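Local coordinates for protein N-acetylmuramoyl-L-alanine amidase (Peptoclostridium difficile, PDB 4RN7) that probably hydrolyses, as a zinc-dependent amidase, the bond between N-acetylmuramoyl and L-alanine in bacterial cell-wall peptidoglycan, at residues I81-E86 with G150-P155; T91-E96 with T154-Q159. One frame throughout, in Å; residues are numbered along the deposited sequence.

Contact 1: I81-E86 with G150-P155; sequences IHLNAE and GFLTTP. With ZN (zinc ion), chain B.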
loop_
_atom_site.group_PDB
_atom_site.type_symbol
_atom_site.label_atom_id
_atom_site.label_comp_id
_atom_site.label_asym_id
_atom_site.label_seq_id
_atom_site.Cartn_x
_atom_site.Cartn_y
_atom_site.Cartn_z
ATOM N N ILE A 81 -2.285 -0.083 1.413
ATOM C CA ILE A 81 -2.076 -1.298 0.619
ATOM C C ILE A 81 -3.420 -1.802 0.106
ATOM O O ILE A 81 -4.293 -2.146 0.906
ATOM C CB ILE A 81 -1.432 -2.393 1.487
ATOM C CG1 ILE A 81 -0.034 -1.945 1.951
ATOM C CG2 ILE A 81 -1.350 -3.708 0.715
ATOM C CD1 ILE A 81 0.959 -1.731 0.795
ATOM N N HIS A 82 -3.593 -1.839 -1.215
ATOM C CA HIS A 82 -4.844 -2.284 -1.825
ATOM C C HIS A 82 -4.520 -3.233 -2.978
ATOM O O HIS A 82 -3.357 -3.398 -3.317
ATOM C CB HIS A 82 -5.611 -1.096 -2.395
ATOM C CG HIS A 82 -6.419 -0.347 -1.385
ATOM N ND1 HIS A 82 -7.795 -0.369 -1.386
ATOM C CD2 HIS A 82 -6.054 0.456 -0.353
ATOM C CE1 HIS A 82 -8.249 0.385 -0.399
ATOM N NE2 HIS A 82 -7.216 0.904 0.241
ATOM N N LEU A 83 -5.543 -3.870 -3.546
ATOM C CA LEU A 83 -5.378 -4.629 -4.795
ATOM C C LEU A 83 -6.296 -3.993 -5.820
ATOM O O LEU A 83 -7.375 -3.490 -5.494
ATOM C CB LEU A 83 -5.748 -6.102 -4.627
ATOM C CG LEU A 83 -5.017 -6.870 -3.519
ATOM C CD1 LEU A 83 -5.556 -8.298 -3.405
ATOM C CD2 LEU A 83 -3.522 -6.881 -3.803
ATOM N N ASN A 84 -5.875 -4.012 -7.071
ATOM C CA ASN A 84 -6.653 -3.372 -8.095
ATOM C C ASN A 84 -7.784 -4.281 -8.572
ATOM O O ASN A 84 -7.801 -5.496 -8.299
ATOM C CB ASN A 84 -5.736 -2.983 -9.262
ATOM C CG ASN A 84 -6.082 -1.625 -9.844
ATOM O OD1 ASN A 84 -7.253 -1.254 -9.910
ATOM N ND2 ASN A 84 -5.067 -0.878 -10.269
ATOM N N ALA A 85 -8.731 -3.691 -9.289
ATOM C CA ALA A 85 -9.828 -4.455 -9.862
ATOM C C ALA A 85 -10.291 -3.790 -11.143
ATOM O O ALA A 85 -10.368 -2.560 -11.213
ATOM C CB ALA A 85 -10.989 -4.542 -8.877
ATOM N N GLU A 86 -10.583 -4.605 -12.151
ATOM C CA GLU A 86 -11.292 -4.151 -13.341
ATOM C C GLU A 86 -12.785 -4.347 -13.111
ATOM O O GLU A 86 -13.208 -5.445 -12.746
ATOM C CB GLU A 86 -10.891 -5.004 -14.537
ATOM C CG GLU A 86 -9.715 -4.513 -15.344
ATOM C CD GLU A 86 -9.469 -5.398 -16.552
ATOM O OE1 GLU A 86 -9.038 -6.555 -16.363
ATOM O OE2 GLU A 86 -9.722 -4.955 -17.693
ATOM N N GLY A 150 -1.549 -5.226 -7.760
ATOM C CA GLY A 150 -1.868 -6.236 -8.761
ATOM C C GLY A 150 -3.376 -6.344 -8.856
ATOM O O GLY A 150 -4.081 -5.853 -7.972
ATOM N N PHE A 151 -3.868 -6.968 -9.920
ATOM C CA PHE A 151 -5.305 -7.077 -10.163
ATOM C C PHE A 151 -5.880 -8.376 -9.623
ATOM O O PHE A 151 -5.664 -9.433 -10.192
ATOM C CB PHE A 151 -5.596 -6.965 -11.664
ATOM C CG PHE A 151 -5.592 -5.549 -12.166
ATOM C CD1 PHE A 151 -4.398 -4.866 -12.339
ATOM C CD2 PHE A 151 -6.782 -4.886 -12.419
ATOM C CE1 PHE A 151 -4.392 -3.540 -12.780
ATOM C CE2 PHE A 151 -6.785 -3.565 -12.848
ATOM C CZ PHE A 151 -5.588 -2.893 -13.028
ATOM N N LEU A 152 -6.629 -8.308 -8.526
ATOM C CA LEU A 152 -7.203 -9.531 -7.975
ATOM C C LEU A 152 -8.232 -10.130 -8.921
ATOM O O LEU A 152 -8.518 -11.324 -8.864
ATOM C CB LEU A 152 -7.833 -9.268 -6.600
ATOM C CG LEU A 152 -8.439 -10.502 -5.925
ATOM C CD1 LEU A 152 -7.372 -11.548 -5.670
ATOM C CD2 LEU A 152 -9.102 -10.087 -4.617
ATOM N N THR A 153 -8.775 -9.303 -9.812
ATOM C CA THR A 153 -9.747 -9.761 -10.808
ATOM C C THR A 153 -9.151 -10.548 -11.999
ATOM O O THR A 153 -9.889 -11.103 -12.818
ATOM C CB THR A 153 -10.614 -8.580 -11.322
ATOM O OG1 THR A 153 -9.769 -7.490 -11.739
ATOM C CG2 THR A 153 -11.554 -8.098 -10.216
ATOM N N THR A 154 -7.823 -10.591 -12.082
ATOM C CA THR A 154 -7.128 -11.319 -13.149
ATOM C C THR A 154 -6.515 -12.576 -12.538
ATOM O O THR A 154 -5.650 -12.481 -11.659
ATOM C CB THR A 154 -6.025 -10.452 -13.771
ATOM O OG1 THR A 154 -6.613 -9.294 -14.370
ATOM C CG2 THR A 154 -5.281 -11.230 -14.853
ATOM N N PRO A 155 -6.987 -13.753 -12.972
ATOM C CA PRO A 155 -6.552 -15.026 -12.383
ATOM C C PRO A 155 -5.036 -15.197 -12.266
ATOM O O PRO A 155 -4.591 -15.640 -11.216
ATOM C CB PRO A 155 -7.144 -16.065 -13.331
ATOM C CG PRO A 155 -8.412 -15.425 -13.817
ATOM C CD PRO A 155 -8.041 -13.956 -13.985
HETATM ZN ZN ZN B . -9.160 -1.519 -2.458
HETATM O O HOH W 1 -8.723 -7.900 -13.944
#
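F151 and N84 come together through their side-chain torsions: in F151, CG stands anti to the carbonyl carbon (chi1 -80°) and the ring is carried alongside N84, and the amide of N84 lies over it. The two flat groups stack with their planes 9° apart, and N84 CB sits 3.6 Å from the centroid of the F151 ring, almost exactly on its normal, a CH-pi contact. The stacked amide also turns back on its own chain, for N84 OD1 takes the N-H of A85 in the carbonyl plane, on a lone pair. At the ring's edge, near its plane, lies E86 N; that N-H instead meets T153 OG1 at 3.0 Å in a nearly straight bond (173°).

The backbones form a parallel bridge between N84 and F151 at the C-terminal ends of neighbouring strands 77-84 and 144-151, in the central mixed sheet of this zinc amidase domain. N84 N donates to G150 O at 2.7 Å, and N84 O receives L152 N at 3.1 Å. Two residues earlier in the same strand, H82 binds zinc through ND1 at 2.1 Å, with H12 and E28 completing the protein ligands. On the face of the sheet away from N84, L83 CD1 packs against L152 CB at 4.0 Å, close to L31 of helix 28-44. Further out, a water bridges E86 OE1, T153 OG1 and T154 OG1, donating to the carboxylate at 2.8 Å, while the same E86 oxygen also accepts the N-H groups of T91 and A92.

Contact 2: T91-E96 with T154-Q159; sequences TATGIE and TPSEEQ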
loop_
_atom_site.group_PDB
_atom_site.type_symbol
_atom_site.label_atom_id
_atom_site.label_comp_id
_atom_site.label_asym_id
_atom_site.label_seq_id
_atom_site.Cartn_x
_atom_site.Cartn_y
_atom_site.Cartn_z
ATOM N N THR A 91 -8.415 -9.335 -17.201
ATOM C CA THR A 91 -7.156 -9.475 -17.930
ATOM C C THR A 91 -6.039 -8.518 -17.495
ATOM O O THR A 91 -4.872 -8.819 -17.702
ATOM C CB THR A 91 -7.371 -9.364 -19.474
ATOM O OG1 THR A 91 -7.823 -8.045 -19.816
ATOM C CG2 THR A 91 -8.386 -10.389 -19.948
ATOM N N ALA A 92 -6.376 -7.391 -16.868
ATOM C CA ALA A 92 -5.354 -6.387 -16.533
ATOM C C ALA A 92 -4.269 -6.918 -15.593
ATOM O O ALA A 92 -4.549 -7.746 -14.729
ATOM C CB ALA A 92 -5.996 -5.153 -15.924
ATOM N N THR A 93 -3.034 -6.438 -15.749
ATOM C CA THR A 93 -1.961 -6.835 -14.833
ATOM C C THR A 93 -1.070 -5.675 -14.422
ATOM O O THR A 93 -1.029 -4.649 -15.098
ATOM C CB THR A 93 -1.044 -7.902 -15.444
ATOM O OG1 THR A 93 -0.476 -7.397 -16.658
ATOM C CG2 THR A 93 -1.816 -9.176 -15.718
ATOM N N GLY A 94 -0.367 -5.840 -13.307
ATOM C CA GLY A 94 0.662 -4.888 -12.935
ATOM C C GLY A 94 0.336 -4.065 -11.704
ATOM O O GLY A 94 -0.770 -4.121 -11.161
ATOM N N ILE A 95 1.313 -3.274 -11.279
ATOM C CA ILE A 95 1.191 -2.495 -10.061
ATOM C C ILE A 95 1.274 -1.006 -10.397
ATOM O O ILE A 95 2.065 -0.608 -11.259
ATOM C CB ILE A 95 2.323 -2.888 -9.103
ATOM C CG1 ILE A 95 2.091 -4.318 -8.590
ATOM C CG2 ILE A 95 2.428 -1.919 -7.924
ATOM C CD1 ILE A 95 3.134 -4.793 -7.596
ATOM N N GLU A 96 0.457 -0.190 -9.731
ATOM C CA GLU A 96 0.547 1.259 -9.882
ATOM C C GLU A 96 0.472 1.862 -8.494
ATOM O O GLU A 96 -0.050 1.237 -7.571
ATOM C CB GLU A 96 -0.596 1.808 -10.744
ATOM C CG GLU A 96 -1.991 1.433 -10.259
ATOM C CD GLU A 96 -3.069 1.860 -11.235
ATOM O OE1 GLU A 96 -2.922 1.572 -12.439
ATOM O OE2 GLU A 96 -4.061 2.487 -10.808
ATOM N N THR A 154 -7.823 -10.591 -12.082
ATOM C CA THR A 154 -7.128 -11.319 -13.149
ATOM C C THR A 154 -6.515 -12.576 -12.538
ATOM O O THR A 154 -5.650 -12.481 -11.659
ATOM C CB THR A 154 -6.025 -10.452 -13.771
ATOM O OG1 THR A 154 -6.613 -9.294 -14.370
ATOM C CG2 THR A 154 -5.281 -11.230 -14.853
ATOM N N PRO A 155 -6.987 -13.753 -12.972
ATOM C CA PRO A 155 -6.552 -15.026 -12.383
ATOM C C PRO A 155 -5.036 -15.197 -12.266
ATOM O O PRO A 155 -4.591 -15.640 -11.216
ATOM C CB PRO A 155 -7.144 -16.065 -13.331
ATOM C CG PRO A 155 -8.412 -15.425 -13.817
ATOM C CD PRO A 155 -8.041 -13.956 -13.985
ATOM N N SER A 156 -4.256 -14.874 -13.300
ATOM C CA SER A 156 -2.797 -14.920 -13.140
ATOM C C SER A 156 -2.272 -14.055 -11.978
ATOM O O SER A 156 -1.381 -14.485 -11.229
ATOM C CB SER A 156 -2.086 -14.550 -14.452
ATOM O OG SER A 156 -2.218 -13.162 -14.729
ATOM N N GLU A 157 -2.826 -12.852 -11.806
ATOM C CA GLU A 157 -2.341 -11.930 -10.788
ATOM C C GLU A 157 -2.701 -12.477 -9.414
ATOM O O GLU A 157 -1.923 -12.380 -8.464
ATOM C CB GLU A 157 -3.020 -10.571 -10.933
ATOM C CG GLU A 157 -2.688 -9.807 -12.181
ATOM C CD GLU A 157 -1.395 -9.059 -12.042
ATOM O OE1 GLU A 157 -1.416 -7.934 -11.489
ATOM O OE2 GLU A 157 -0.363 -9.605 -12.479
ATOM N N GLU A 158 -3.902 -13.034 -9.314
ATOM C CA GLU A 158 -4.354 -13.627 -8.063
ATOM C C GLU A 158 -3.391 -14.738 -7.609
ATOM O O GLU A 158 -3.069 -14.827 -6.426
ATOM C CB GLU A 158 -5.776 -14.163 -8.216
ATOM C CG GLU A 158 -6.244 -15.002 -7.031
ATOM C CD GLU A 158 -7.645 -15.539 -7.208
ATOM O OE1 GLU A 158 -8.109 -15.624 -8.365
ATOM O OE2 GLU A 158 -8.274 -15.884 -6.188
ATOM N N GLN A 159 -2.893 -15.546 -8.543
ATOM C CA GLN A 159 -1.968 -16.623 -8.174
ATOM C C GLN A 159 -0.655 -16.091 -7.604
ATOM O O GLN A 159 -0.006 -16.763 -6.798
ATOM C CB GLN A 159 -1.686 -17.551 -9.355
ATOM C CG GLN A 159 -2.867 -18.437 -9.732
ATOM C CD GLN A 159 -3.364 -19.287 -8.570
ATOM O OE1 GLN A 159 -2.588 -19.981 -7.909
ATOM N NE2 GLN A 159 -4.664 -19.249 -8.330
#
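T91 and T154 bring the two backbones closest, their CA atoms 5.1 Å apart, and the chains then separate to 6.5 Å between the CA atoms of T93 and E157. Residues 91-94 run as an irregular loop into strand 95-99, whereas 154-159 is the first turn of helix 155-161 with T154 at its N-cap position. The T154 side chain makes no capping bond. Its hydroxyl instead reaches across the contact: OG1, anti to the carbonyl carbon, donates to A92 O at 2.6 Å, in the carbonyl plane and on a lone pair. The helix start is therefore tied to the loop, while the backbone carbonyl of T154 accepts E158 N in the helix.

E157, the third residue of the helix and still in its first turn, supplies the second tie. Its chain bends at chi2 (-83°), swinging the carboxylate back to the loop, where OE1 receives G94 N at 3.0 Å with an N-H...O angle of 163°. The donor arrives from above the carboxylate plane, 53° out of it. OE1 is gripped a second time by F151 N, so one buried oxygen joins the helix to the start of strand 95-99, through G94, and to the end of its antiparallel neighbour 144-151 in the amidase sheet, through F151. Hydrogen bonding from two backbone N-H groups probably stabilises the negative charge of this carboxylate.

T93 covers the carboxylate from beside G94, crossing the E157 side chain at about a right angle. T93 CB lies 3.5 Å from E157 OE2, and T93 CG2 rests 3.7 Å from the aliphatic E157 CG.

Contacts 1 and 2, with centres about 6 Å apart, show how one corner of a sheet can be joined to the helix that follows its strand 144-151. Along the chain the order is 81-86, 91-96, then 150-159, so both contacts end on the same stretch and share T154 and P155. Strand 144-151 lies between strands 77-84 and 95-99 in the sheet and leads directly into helix 155-161. E86 of contact 1 reaches the loop of contact 2, and the two also touch where G150 CA packs on E157 OE1 and F151 CB on A92 O. Contact 1 carries zinc ligand H82; contact 2 lies farther from the metal, E157 about 14 Å from it by side chain.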